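Local structure of single-stranded-DNA-specific exonuclease RecJ (Thermus thermophilus, 2ZXR) at residues A191-L194 / L195-L198; L306-R309 / R310-L313; A405-P408 / A409-R413; L579-P582 / E583-G586. The protein degrades single-stranded DNA as an exonuclease in the 5' to 3' direction, requires divalent metal ions, and has no detectable activity on single-stranded RNA. One frame throughout, in Å; residues are numbered along the deposited sequence.

Contact 1. Residues A191-L194 / L195-L198; sequences AFLL and LWAL
Trp196 lies one helical turn beyond Phe192, and its indole meets the Phe192 ring on one flank of the helix. The course of the side chain is easily traced outward. CB begins among backbone acceptors, 3.2 Å from Leu193 O and slightly farther from Phe192 O. With CG anti to the backbone N (chi1 -169°), the indole is carried alongside the preceding turn. Its atom CE3 then makes the main contact, lying 3.5 Å from Phe192 CE2, while CZ3 follows at 3.8 Å from the same carbon. Leu193 CD2 borders CE3 more loosely. The six-membered ring and the Phe192 ring have planes turned 79° apart, and their approach is oblique. On the other side of the bicycle, NE1 makes a weak hydrogen bond to Glu200 OE1. All of this is set on helix 187-201 of the DHH domain, whose i to i+4 bonding is regular here: Leu195 N donates to Ala191 O, Trp196 N to Phe192 O and Leu198 N to Leu194 O, while Ala197 N reaches Leu193 O at 2.7 Å. The helix is buried on several flanks. Leu194 and Leu198 pack on both helix 83-98 and helix 60-70, Leu195 meets Ile91, and Phe192 and Leu193 lie on Trp228 of helix 227-239. Ala191 brings this apolar packing close to the metal site, its side chain being about 8 Å from that of Asp84, a metal ligand, and about 11 Å from the bound magnesium ion.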
ATOM      1  N   ALA A 191      14.064 -14.754  13.051  1.00 16.54           N
ATOM      2  CA  ALA A 191      14.086 -16.117  13.609  1.00 17.45           C
ATOM      3  C   ALA A 191      14.458 -17.100  12.466  1.00 18.71           C
ATOM      4  O   ALA A 191      15.227 -18.052  12.645  1.00 17.30           O
ATOM      5  CB  ALA A 191      12.725 -16.488  14.149  1.00 16.60           C
ATOM      6  N   PHE A 192      13.879 -16.859  11.296  1.00 17.93           N
ATOM      7  CA  PHE A 192      14.131 -17.683  10.117  1.00 19.14           C
ATOM      8  C   PHE A 192      15.610 -17.546   9.701  1.00 19.13           C
ATOM      9  O   PHE A 192      16.270 -18.525   9.422  1.00 19.27           O
ATOM     10  CB  PHE A 192      13.200 -17.203   8.991  1.00 19.74           C
ATOM     11  CG  PHE A 192      13.396 -17.897   7.691  1.00 21.93           C
ATOM     12  CD1 PHE A 192      12.853 -19.144   7.471  1.00 22.07           C
ATOM     13  CD2 PHE A 192      14.102 -17.282   6.657  1.00 23.23           C
ATOM     14  CE1 PHE A 192      12.999 -19.777   6.243  1.00 22.51           C
ATOM     15  CE2 PHE A 192      14.253 -17.917   5.423  1.00 22.37           C
ATOM     16  CZ  PHE A 192      13.698 -19.158   5.225  1.00 21.59           C
ATOM     17  N   LEU A 193      16.126 -16.324   9.665  1.00 19.56           N
ATOM     18  CA  LEU A 193      17.520 -16.107   9.283  1.00 20.72           C
ATOM     19  C   LEU A 193      18.457 -16.821  10.250  1.00 21.84           C
ATOM     20  O   LEU A 193      19.443 -17.428   9.827  1.00 21.62           O
ATOM     21  CB  LEU A 193      17.835 -14.610   9.241  1.00 20.39           C
ATOM     22  CG  LEU A 193      17.165 -13.913   8.049  1.00 21.14           C
ATOM     23  CD1 LEU A 193      17.187 -12.396   8.223  1.00 20.84           C
ATOM     24  CD2 LEU A 193      17.871 -14.352   6.764  1.00 20.93           C
ATOM     25  N   LEU A 194      18.127 -16.753  11.543  1.00 21.98           N
ATOM     26  CA  LEU A 194      18.905 -17.395  12.593  1.00 22.33           C
ATOM     27  C   LEU A 194      18.914 -18.906  12.405  1.00 22.68           C
ATOM     28  O   LEU A 194      19.975 -19.537  12.503  1.00 23.35           O
ATOM     29  CB  LEU A 194      18.332 -17.057  13.974  1.00 21.84           C
ATOM     30  CG  LEU A 194      19.071 -17.625  15.199  1.00 23.22           C
ATOM     31  CD1 LEU A 194      20.523 -17.130  15.196  1.00 22.74           C
ATOM     32  CD2 LEU A 194      18.366 -17.180  16.508  1.00 21.80           C
ATOM     33  N   LEU A 195      17.748 -19.508  12.162  1.00 21.77           N
ATOM     34  CA  LEU A 195      17.718 -20.952  11.949  1.00 21.73           C
ATOM     35  C   LEU A 195      18.596 -21.278  10.718  1.00 23.32           C
ATOM     36  O   LEU A 195      19.317 -22.277  10.691  1.00 23.11           O
ATOM     37  CB  LEU A 195      16.279 -21.444  11.702  1.00 20.49           C
ATOM     38  CG  LEU A 195      16.129 -22.942  11.373  1.00 18.58           C
ATOM     39  CD1 LEU A 195      16.659 -23.773  12.526  1.00 16.32           C
ATOM     40  CD2 LEU A 195      14.671 -23.270  11.083  1.00 17.73           C
ATOM     41  N   TRP A 196      18.531 -20.412   9.706  1.00 23.83           N
ATOM     42  CA  TRP A 196      19.287 -20.596   8.465  1.00 24.22           C
ATOM     43  C   TRP A 196      20.808 -20.503   8.727  1.00 24.41           C
ATOM     44  O   TRP A 196      21.600 -21.304   8.204  1.00 23.42           O
ATOM     45  CB  TRP A 196      18.849 -19.535   7.452  1.00 23.58           C
ATOM     46  CG  TRP A 196      19.331 -19.718   6.033  1.00 25.36           C
ATOM     47  CD1 TRP A 196      20.410 -20.439   5.606  1.00 25.52           C
ATOM     48  CD2 TRP A 196      18.768 -19.114   4.863  1.00 25.11           C
ATOM     49  NE1 TRP A 196      20.552 -20.315   4.242  1.00 26.38           N
ATOM     50  CE2 TRP A 196      19.556 -19.508   3.765  1.00 25.22           C
ATOM     51  CE3 TRP A 196      17.671 -18.270   4.641  1.00 26.67           C
ATOM     52  CZ2 TRP A 196      19.287 -19.090   2.456  1.00 26.49           C
ATOM     53  CZ3 TRP A 196      17.402 -17.853   3.328  1.00 26.88           C
ATOM     54  CH2 TRP A 196      18.213 -18.268   2.257  1.00 24.82           C
ATOM     55  N   ALA A 197      21.204 -19.517   9.526  1.00 23.99           N
ATOM     56  CA  ALA A 197      22.607 -19.343   9.883  1.00 23.91           C
ATOM     57  C   ALA A 197      23.107 -20.617  10.576  1.00 23.96           C
ATOM     58  O   ALA A 197      24.211 -21.076  10.312  1.00 25.12           O
ATOM     59  CB  ALA A 197      22.767 -18.129  10.803  1.00 23.84           C
ATOM     60  N   LEU A 198      22.291 -21.187  11.459  1.00 23.89           N
ATOM     61  CA  LEU A 198      22.662 -22.417  12.152  1.00 24.26           C
ATOM     62  C   LEU A 198      22.811 -23.589  11.154  1.00 24.62           C
ATOM     63  O   LEU A 198      23.727 -24.402  11.271  1.00 23.59           O
ATOM     64  CB  LEU A 198      21.611 -22.772  13.216  1.00 23.63           C
ATOM     65  CG  LEU A 198      21.818 -24.113  13.946  1.00 24.71           C
ATOM     66  CD1 LEU A 198      23.148 -24.104  14.712  1.00 24.18           C
ATOM     67  CD2 LEU A 198      20.661 -24.374  14.896  1.00 25.12           C
TER

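Contact 2. Residues L306-R309 / R310-L313; sequences LNAR and RQTL
Asn307 and Arg310 run side by side, pointing the same way, and join through a hydrogen bond from NH2 of the arginine to OD1 of the asparagine, 2.6 Å long with an angle of 164° at the hydrogen. OD1 lies in the guanidinium plane, at its edge, although the amide itself is turned 57° from that plane. Bends at chi2 and chi3 fold the arginine back to this partner; its other terminal nitrogen, NH1, forms a salt bridge with Glu314, and Gln311 CG sits over one guanidinium face. A second polar side chain turns to the backbone: Thr312 OG1 donates to Ala308 O at 2.7 Å, while Thr312 N reaches the same oxygen from the opposite face of the carbonyl plane at 3.0 Å. Two bonds thus grip one acceptor. Arg310 N bonds to Leu306 O, Gln311 N to Asn307 O and Leu313 N to Arg309 O. On another flank Leu313 CD2 lies over the centre of the Arg309 guanidinium, 3.8 Å from CZ, a methyl group covering one face of the cation. The stretch belongs to helix 293-321. Leu306, Asn307 and Arg310 face helix 261-277, whereas Arg310 and Leu313 also touch Ile346 and Val343 of helix 341-355.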
ATOM      1  N   LEU A 306     -12.351 -17.531  18.846  1.00 23.24           N
ATOM      2  CA  LEU A 306     -11.713 -16.380  19.469  1.00 22.91           C
ATOM      3  C   LEU A 306     -11.821 -15.140  18.562  1.00 22.74           C
ATOM      4  O   LEU A 306     -12.069 -14.025  19.038  1.00 21.71           O
ATOM      5  CB  LEU A 306     -10.242 -16.690  19.774  1.00 21.87           C
ATOM      6  CG  LEU A 306     -10.044 -17.647  20.954  1.00 23.54           C
ATOM      7  CD1 LEU A 306      -8.704 -18.346  20.817  1.00 22.05           C
ATOM      8  CD2 LEU A 306     -10.154 -16.865  22.303  1.00 22.25           C
ATOM      9  N   ASN A 307     -11.626 -15.340  17.262  1.00 21.50           N
ATOM     10  CA  ASN A 307     -11.718 -14.234  16.310  1.00 23.32           C
ATOM     11  C   ASN A 307     -13.149 -13.665  16.251  1.00 23.14           C
ATOM     12  O   ASN A 307     -13.332 -12.459  16.099  1.00 22.82           O
ATOM     13  CB  ASN A 307     -11.290 -14.703  14.921  1.00 24.24           C
ATOM     14  CG  ASN A 307     -11.140 -13.554  13.943  1.00 25.30           C
ATOM     15  OD1 ASN A 307     -10.304 -12.663  14.129  1.00 26.27           O
ATOM     16  ND2 ASN A 307     -11.946 -13.572  12.894  1.00 26.23           N
ATOM     17  N   ALA A 308     -14.148 -14.535  16.382  1.00 21.88           N
ATOM     18  CA  ALA A 308     -15.548 -14.098  16.375  1.00 23.35           C
ATOM     19  C   ALA A 308     -15.821 -13.285  17.641  1.00 23.80           C
ATOM     20  O   ALA A 308     -16.599 -12.324  17.626  1.00 23.61           O
ATOM     21  CB  ALA A 308     -16.503 -15.314  16.313  1.00 23.39           C
ATOM     22  N   ARG A 309     -15.175 -13.670  18.737  1.00 24.17           N
ATOM     23  CA  ARG A 309     -15.330 -12.952  19.999  1.00 24.47           C
ATOM     24  C   ARG A 309     -14.668 -11.573  19.854  1.00 24.14           C
ATOM     25  O   ARG A 309     -15.264 -10.554  20.173  1.00 23.68           O
ATOM     26  CB  ARG A 309     -14.697 -13.758  21.136  1.00 26.51           C
ATOM     27  CG  ARG A 309     -14.701 -13.093  22.524  1.00 29.93           C
ATOM     28  CD  ARG A 309     -16.117 -12.708  22.998  1.00 33.84           C
ATOM     29  NE  ARG A 309     -16.102 -12.228  24.382  1.00 36.62           N
ATOM     30  CZ  ARG A 309     -17.107 -11.586  24.974  1.00 38.53           C
ATOM     31  NH1 ARG A 309     -18.230 -11.333  24.307  1.00 40.42           N
ATOM     32  NH2 ARG A 309     -16.992 -11.185  26.236  1.00 39.09           N
ATOM     33  N   ARG A 310     -13.441 -11.546  19.350  1.00 23.07           N
ATOM     34  CA  ARG A 310     -12.725 -10.295  19.143  1.00 22.93           C
ATOM     35  C   ARG A 310     -13.589  -9.374  18.267  1.00 23.58           C
ATOM     36  O   ARG A 310     -13.740  -8.183  18.558  1.00 22.09           O
ATOM     37  CB  ARG A 310     -11.369 -10.572  18.466  1.00 23.33           C
ATOM     38  CG  ARG A 310     -10.453  -9.343  18.246  1.00 24.98           C
ATOM     39  CD  ARG A 310     -10.717  -8.673  16.880  1.00 28.58           C
ATOM     40  NE  ARG A 310     -10.521  -9.583  15.738  1.00 28.45           N
ATOM     41  CZ  ARG A 310     -10.682  -9.232  14.461  1.00 28.63           C
ATOM     42  NH1 ARG A 310     -11.036  -7.992  14.149  1.00 30.30           N
ATOM     43  NH2 ARG A 310     -10.518 -10.118  13.487  1.00 26.25           N
ATOM     44  N   GLN A 311     -14.174  -9.942  17.208  1.00 23.26           N
ATOM     45  CA  GLN A 311     -14.997  -9.162  16.296  1.00 23.45           C
ATOM     46  C   GLN A 311     -16.206  -8.570  16.981  1.00 23.29           C
ATOM     47  O   GLN A 311     -16.532  -7.415  16.755  1.00 22.24           O
ATOM     48  CB  GLN A 311     -15.453 -10.022  15.118  1.00 24.45           C
ATOM     49  CG  GLN A 311     -14.374 -10.175  14.065  1.00 27.61           C
ATOM     50  CD  GLN A 311     -14.642 -11.324  13.102  1.00 29.14           C
ATOM     51  OE1 GLN A 311     -14.145 -11.327  11.976  1.00 30.76           O
ATOM     52  NE2 GLN A 311     -15.419 -12.307  13.549  1.00 29.71           N
ATOM     53  N   THR A 312     -16.855  -9.372  17.820  1.00 23.38           N
ATOM     54  CA  THR A 312     -18.035  -8.950  18.543  1.00 24.23           C
ATOM     55  C   THR A 312     -17.719  -7.810  19.489  1.00 24.80           C
ATOM     56  O   THR A 312     -18.395  -6.790  19.467  1.00 26.28           O
ATOM     57  CB  THR A 312     -18.642 -10.117  19.337  1.00 25.24           C
ATOM     58  OG1 THR A 312     -18.911 -11.200  18.434  1.00 23.44           O
ATOM     59  CG2 THR A 312     -19.953  -9.678  20.018  1.00 23.31           C
ATOM     60  N   LEU A 313     -16.696  -7.975  20.317  1.00 25.05           N
ATOM     61  CA  LEU A 313     -16.291  -6.918  21.252  1.00 25.00           C
ATOM     62  C   LEU A 313     -15.896  -5.641  20.502  1.00 24.77           C
ATOM     63  O   LEU A 313     -16.305  -4.533  20.878  1.00 25.09           O
ATOM     64  CB  LEU A 313     -15.108  -7.376  22.103  1.00 24.42           C
ATOM     65  CG  LEU A 313     -15.385  -8.507  23.090  1.00 25.94           C
ATOM     66  CD1 LEU A 313     -14.057  -9.088  23.629  1.00 26.88           C
ATOM     67  CD2 LEU A 313     -16.242  -7.954  24.254  1.00 25.01           C
TER

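Contact 3. Residues A405-P408 / A409-R413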
ATOM      1  N   ALA A 405      -8.656   8.567  36.518  1.00 26.58           N
ATOM      2  CA  ALA A 405      -9.115   9.803  37.173  1.00 25.79           C
ATOM      3  C   ALA A 405      -8.462  11.008  36.522  1.00 24.69           C
ATOM      4  O   ALA A 405      -8.993  12.106  36.560  1.00 24.72           O
ATOM      5  CB  ALA A 405      -8.787   9.774  38.689  1.00 25.27           C
ATOM      6  N   LEU A 406      -7.311  10.779  35.901  1.00 24.38           N
ATOM      7  CA  LEU A 406      -6.567  11.840  35.234  1.00 24.88           C
ATOM      8  C   LEU A 406      -6.969  12.023  33.759  1.00 25.56           C
ATOM      9  O   LEU A 406      -6.346  12.807  33.038  1.00 25.33           O
ATOM     10  CB  LEU A 406      -5.072  11.528  35.308  1.00 25.00           C
ATOM     11  CG  LEU A 406      -4.477  11.547  36.717  1.00 25.51           C
ATOM     12  CD1 LEU A 406      -3.008  11.126  36.678  1.00 23.59           C
ATOM     13  CD2 LEU A 406      -4.656  12.978  37.302  1.00 23.55           C
ATOM     14  N   PHE A 407      -8.003  11.307  33.317  1.00 25.21           N
ATOM     15  CA  PHE A 407      -8.433  11.398  31.921  1.00 25.44           C
ATOM     16  C   PHE A 407      -8.757  12.814  31.421  1.00 26.17           C
ATOM     17  O   PHE A 407      -8.264  13.232  30.367  1.00 25.35           O
ATOM     18  CB  PHE A 407      -9.640  10.475  31.677  1.00 24.84           C
ATOM     19  CG  PHE A 407     -10.103  10.448  30.244  1.00 25.01           C
ATOM     20  CD1 PHE A 407      -9.389   9.731  29.275  1.00 25.13           C
ATOM     21  CD2 PHE A 407     -11.242  11.158  29.854  1.00 24.11           C
ATOM     22  CE1 PHE A 407      -9.811   9.720  27.921  1.00 24.90           C
ATOM     23  CE2 PHE A 407     -11.677  11.161  28.508  1.00 24.84           C
ATOM     24  CZ  PHE A 407     -10.956  10.435  27.535  1.00 23.82           C
ATOM     25  N   PRO A 408      -9.609  13.571  32.146  1.00 26.82           N
ATOM     26  CA  PRO A 408      -9.873  14.918  31.610  1.00 27.54           C
ATOM     27  C   PRO A 408      -8.598  15.750  31.404  1.00 27.88           C
ATOM     28  O   PRO A 408      -8.472  16.466  30.407  1.00 27.95           O
ATOM     29  CB  PRO A 408     -10.812  15.538  32.645  1.00 28.55           C
ATOM     30  CG  PRO A 408     -11.611  14.306  33.157  1.00 28.77           C
ATOM     31  CD  PRO A 408     -10.480  13.264  33.299  1.00 27.86           C
ATOM     32  N   ALA A 409      -7.648  15.634  32.323  1.00 27.40           N
ATOM     33  CA  ALA A 409      -6.411  16.395  32.232  1.00 28.94           C
ATOM     34  C   ALA A 409      -5.582  15.905  31.048  1.00 29.86           C
ATOM     35  O   ALA A 409      -4.954  16.694  30.322  1.00 30.62           O
ATOM     36  CB  ALA A 409      -5.614  16.252  33.529  1.00 28.17           C
ATOM     37  N   PHE A 410      -5.579  14.588  30.868  1.00 29.67           N
ATOM     38  CA  PHE A 410      -4.847  13.949  29.780  1.00 28.95           C
ATOM     39  C   PHE A 410      -5.425  14.432  28.458  1.00 29.59           C
ATOM     40  O   PHE A 410      -4.688  14.771  27.534  1.00 28.74           O
ATOM     41  CB  PHE A 410      -4.998  12.432  29.872  1.00 28.38           C
ATOM     42  CG  PHE A 410      -4.403  11.689  28.700  1.00 28.73           C
ATOM     43  CD1 PHE A 410      -3.019  11.561  28.562  1.00 27.33           C
ATOM     44  CD2 PHE A 410      -5.232  11.130  27.730  1.00 27.66           C
ATOM     45  CE1 PHE A 410      -2.475  10.880  27.464  1.00 28.00           C
ATOM     46  CE2 PHE A 410      -4.700  10.450  26.635  1.00 26.76           C
ATOM     47  CZ  PHE A 410      -3.330  10.324  26.498  1.00 26.55           C
ATOM     48  N   LYS A 411      -6.750  14.464  28.380  1.00 29.21           N
ATOM     49  CA  LYS A 411      -7.431  14.898  27.171  1.00 31.64           C
ATOM     50  C   LYS A 411      -7.092  16.323  26.736  1.00 32.89           C
ATOM     51  O   LYS A 411      -6.750  16.546  25.574  1.00 32.92           O
ATOM     52  CB  LYS A 411      -8.949  14.771  27.348  1.00 31.38           C
ATOM     53  CG  LYS A 411      -9.804  15.259  26.181  1.00 32.19           C
ATOM     54  CD  LYS A 411     -11.261  14.921  26.468  1.00 32.69           C
ATOM     55  CE  LYS A 411     -12.151  15.001  25.246  1.00 33.80           C
ATOM     56  NZ  LYS A 411     -12.663  16.371  24.925  1.00 34.41           N
ATOM     57  N   ALA A 412      -7.182  17.288  27.657  1.00 32.83           N
ATOM     58  CA  ALA A 412      -6.896  18.678  27.292  1.00 33.15           C
ATOM     59  C   ALA A 412      -5.473  18.796  26.787  1.00 32.76           C
ATOM     60  O   ALA A 412      -5.194  19.496  25.809  1.00 33.52           O
ATOM     61  CB  ALA A 412      -7.108  19.608  28.495  1.00 32.59           C
ATOM     62  N   ARG A 413      -4.577  18.104  27.472  1.00 32.18           N
ATOM     63  CA  ARG A 413      -3.177  18.100  27.125  1.00 32.41           C
ATOM     64  C   ARG A 413      -2.926  17.577  25.701  1.00 32.69           C
ATOM     65  O   ARG A 413      -2.283  18.254  24.877  1.00 33.13           O
ATOM     66  CB  ARG A 413      -2.422  17.226  28.118  1.00 33.91           C
ATOM     67  CG  ARG A 413      -0.935  17.374  28.041  1.00 35.72           C
ATOM     68  CD  ARG A 413      -0.548  18.689  28.694  1.00 37.65           C
ATOM     69  NE  ARG A 413      -0.719  18.608  30.135  1.00 37.84           N
ATOM     70  CZ  ARG A 413       0.162  18.045  30.956  1.00 38.22           C
ATOM     71  NH1 ARG A 413       1.282  17.523  30.481  1.00 38.41           N
ATOM     72  NH2 ARG A 413      -0.089  17.986  32.259  1.00 39.91           N
TER
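Phe407 and Lys411, one turn apart at the start of helix 407-419, meet through carbon alone: CD of the lysine stands 4.3 Å from CE2 of the ring, approaching obliquely. The same two residues are tied more firmly by their main chains, Lys411 N donating to Phe407 O at 2.8 Å. Phe410 N bonds to Leu406 O at 2.9 Å and Ala412 N to Pro408 O at 3.1 Å. Leu406 is the N-cap residue, and its carbonyl accepts the first of the helix's i to i+4 bonds, that from Phe410 N; Pro408 sits in the first turn, where the missing N-H costs the helix no bond. Farther out, the helix is set on the sheet of the DHHA1 domain: Phe407, Phe410 and Lys411 all rest on Val333 of strand 332-335, and the Phe410 ring also meets that of Phe400 with planes about 35° apart. Lys411 is extended through chi3 and turns only at chi4 (-84°), placing NZ in a salt bridge with Glu415, another turn along. Arg413 pairs with Asp386. The chemistry is mixed: aromatic rings meet the sheet, while the lysine lends its alkyl chain to the packing and pairs its charge with an acid of its own helix.

Contact 4. Residues L579-P582 / E583-G586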
ATOM      1  N   LEU A 579       0.597  35.131 -38.038  1.00 39.74           N
ATOM      2  CA  LEU A 579       1.403  33.911 -37.908  1.00 39.59           C
ATOM      3  C   LEU A 579       2.838  34.140 -37.480  1.00 39.07           C
ATOM      4  O   LEU A 579       3.532  34.998 -38.028  1.00 38.52           O
ATOM      5  CB  LEU A 579       1.418  33.133 -39.212  1.00 40.36           C
ATOM      6  CG  LEU A 579       0.156  32.335 -39.525  1.00 41.68           C
ATOM      7  CD1 LEU A 579      -0.105  31.364 -38.375  1.00 42.73           C
ATOM      8  CD2 LEU A 579      -1.032  33.283 -39.724  1.00 43.07           C
ATOM      9  N   LEU A 580       3.273  33.345 -36.504  1.00 37.35           N
ATOM     10  CA  LEU A 580       4.619  33.425 -35.959  1.00 37.13           C
ATOM     11  C   LEU A 580       5.161  32.036 -35.624  1.00 37.04           C
ATOM     12  O   LEU A 580       4.409  31.060 -35.537  1.00 36.84           O
ATOM     13  CB  LEU A 580       4.612  34.271 -34.672  1.00 36.33           C
ATOM     14  CG  LEU A 580       4.318  35.777 -34.693  1.00 36.85           C
ATOM     15  CD1 LEU A 580       4.097  36.241 -33.261  1.00 35.70           C
ATOM     16  CD2 LEU A 580       5.497  36.565 -35.326  1.00 35.96           C
ATOM     17  N   PRO A 581       6.485  31.925 -35.456  1.00 37.80           N
ATOM     18  CA  PRO A 581       7.095  30.637 -35.112  1.00 37.56           C
ATOM     19  C   PRO A 581       6.833  30.463 -33.608  1.00 37.12           C
ATOM     20  O   PRO A 581       6.819  31.446 -32.851  1.00 36.49           O
ATOM     21  CB  PRO A 581       8.566  30.864 -35.438  1.00 38.02           C
ATOM     22  CG  PRO A 581       8.753  32.304 -35.082  1.00 38.32           C
ATOM     23  CD  PRO A 581       7.519  32.958 -35.666  1.00 38.23           C
ATOM     24  N   PRO A 582       6.641  29.216 -33.159  1.00 36.79           N
ATOM     25  CA  PRO A 582       6.361  28.885 -31.753  1.00 36.09           C
ATOM     26  C   PRO A 582       7.219  29.563 -30.680  1.00 36.49           C
ATOM     27  O   PRO A 582       6.712  29.952 -29.626  1.00 35.83           O
ATOM     28  CB  PRO A 582       6.482  27.363 -31.729  1.00 36.30           C
ATOM     29  CG  PRO A 582       7.518  27.087 -32.821  1.00 36.01           C
ATOM     30  CD  PRO A 582       7.034  28.010 -33.918  1.00 37.05           C
ATOM     31  N   GLU A 583       8.514  29.703 -30.933  1.00 36.76           N
ATOM     32  CA  GLU A 583       9.393  30.331 -29.952  1.00 36.81           C
ATOM     33  C   GLU A 583       9.065  31.827 -29.773  1.00 36.67           C
ATOM     34  O   GLU A 583       9.559  32.474 -28.840  1.00 35.27           O
ATOM     35  CB  GLU A 583      10.866  30.157 -30.352  1.00 38.63           C
ATOM     36  CG  GLU A 583      11.232  30.884 -31.635  1.00 39.91           C
ATOM     37  CD  GLU A 583      10.977  30.062 -32.884  1.00 41.28           C
ATOM     38  OE1 GLU A 583      10.153  29.116 -32.842  1.00 40.93           O
ATOM     39  OE2 GLU A 583      11.602  30.383 -33.922  1.00 42.28           O
ATOM     40  N   GLU A 584       8.250  32.398 -30.653  1.00 35.48           N
ATOM     41  CA  GLU A 584       7.916  33.797 -30.429  1.00 35.96           C
ATOM     42  C   GLU A 584       6.422  34.071 -30.231  1.00 33.57           C
ATOM     43  O   GLU A 584       6.058  35.087 -29.652  1.00 34.10           O
ATOM     44  CB  GLU A 584       8.533  34.711 -31.508  1.00 37.55           C
ATOM     45  CG  GLU A 584       7.938  34.658 -32.881  1.00 41.82           C
ATOM     46  CD  GLU A 584       8.871  35.321 -33.908  1.00 44.86           C
ATOM     47  OE1 GLU A 584       8.375  35.868 -34.920  1.00 45.79           O
ATOM     48  OE2 GLU A 584      10.108  35.281 -33.696  1.00 45.56           O
ATOM     49  N   ALA A 585       5.559  33.174 -30.687  1.00 30.82           N
ATOM     50  CA  ALA A 585       4.126  33.353 -30.469  1.00 28.16           C
ATOM     51  C   ALA A 585       3.750  32.939 -29.027  1.00 26.50           C
ATOM     52  O   ALA A 585       4.161  31.881 -28.544  1.00 24.60           O
ATOM     53  CB  ALA A 585       3.350  32.505 -31.443  1.00 27.47           C
ATOM     54  N   GLY A 586       2.975  33.771 -28.347  1.00 24.79           N
ATOM     55  CA  GLY A 586       2.524  33.419 -27.013  1.00 23.91           C
ATOM     56  C   GLY A 586       1.225  32.601 -27.062  1.00 24.15           C
ATOM     57  O   GLY A 586       0.674  32.220 -26.018  1.00 23.92           O
TER
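Pro581 O accepts two backbone N-H groups as the chain folds back, Glu584 N at 2.8 Å and Ala585 N at 3.0 Å, from opposite faces of its carbonyl plane. The first bond closes a type I beta turn over residues 581-584, with Pro582 (phi/psi -45°/-40°) and Glu583 at its corners; the second adds an i to i+4 closure. The turn lies in the loop between strands 578-579 and 587-588 of the C-terminal domain, parallel strands that lie on either side of strand 558-560 in their sheet. The loop is held to its surroundings: Leu580 bonds through its backbone to Val559, Pro582 O accepts from Arg599 NH1 and Trp588 NE1, and Pro582 and Ala585 both touch Tyr560. Among the side chains, Leu580 CB meets Ala585 CB at 3.9 Å. Glu584 crosses Leu580 at about a right angle and the Pro581 ring obliquely, beside its CG-CD edge, with CG placed between the backbone N and carbonyl carbon (chi1 72°) and the chain then extended. Its carboxylate atom OE1 is modelled 3.0 Å from Leu580 CD2, so short that the detail is doubtful. Glu583, bent at chi2, curls back instead, bringing OE2 to 3.4 Å from Pro581 CB.

Overall arrangement
Four local contacts, each within one continuous stretch, illustrate how i to i+3 and i to i+4 neighbours adapt to their setting. Contact 1 is fully buried and almost wholly apolar, in the DHH domain near the metal site. Contact 2, centred 34 Å away, is partly buried and mixes amide, guanidinium and hydroxyl bonding along a long helix. Contacts 3 and 4 lie at the surface: one starts a helix that sets aromatic rings against the DHHA1 sheet, the other is a turn between strands, rich in proline and glutamate. No element is shared. Contact 4 stands farthest off, about 70 Å from contact 2 between centres.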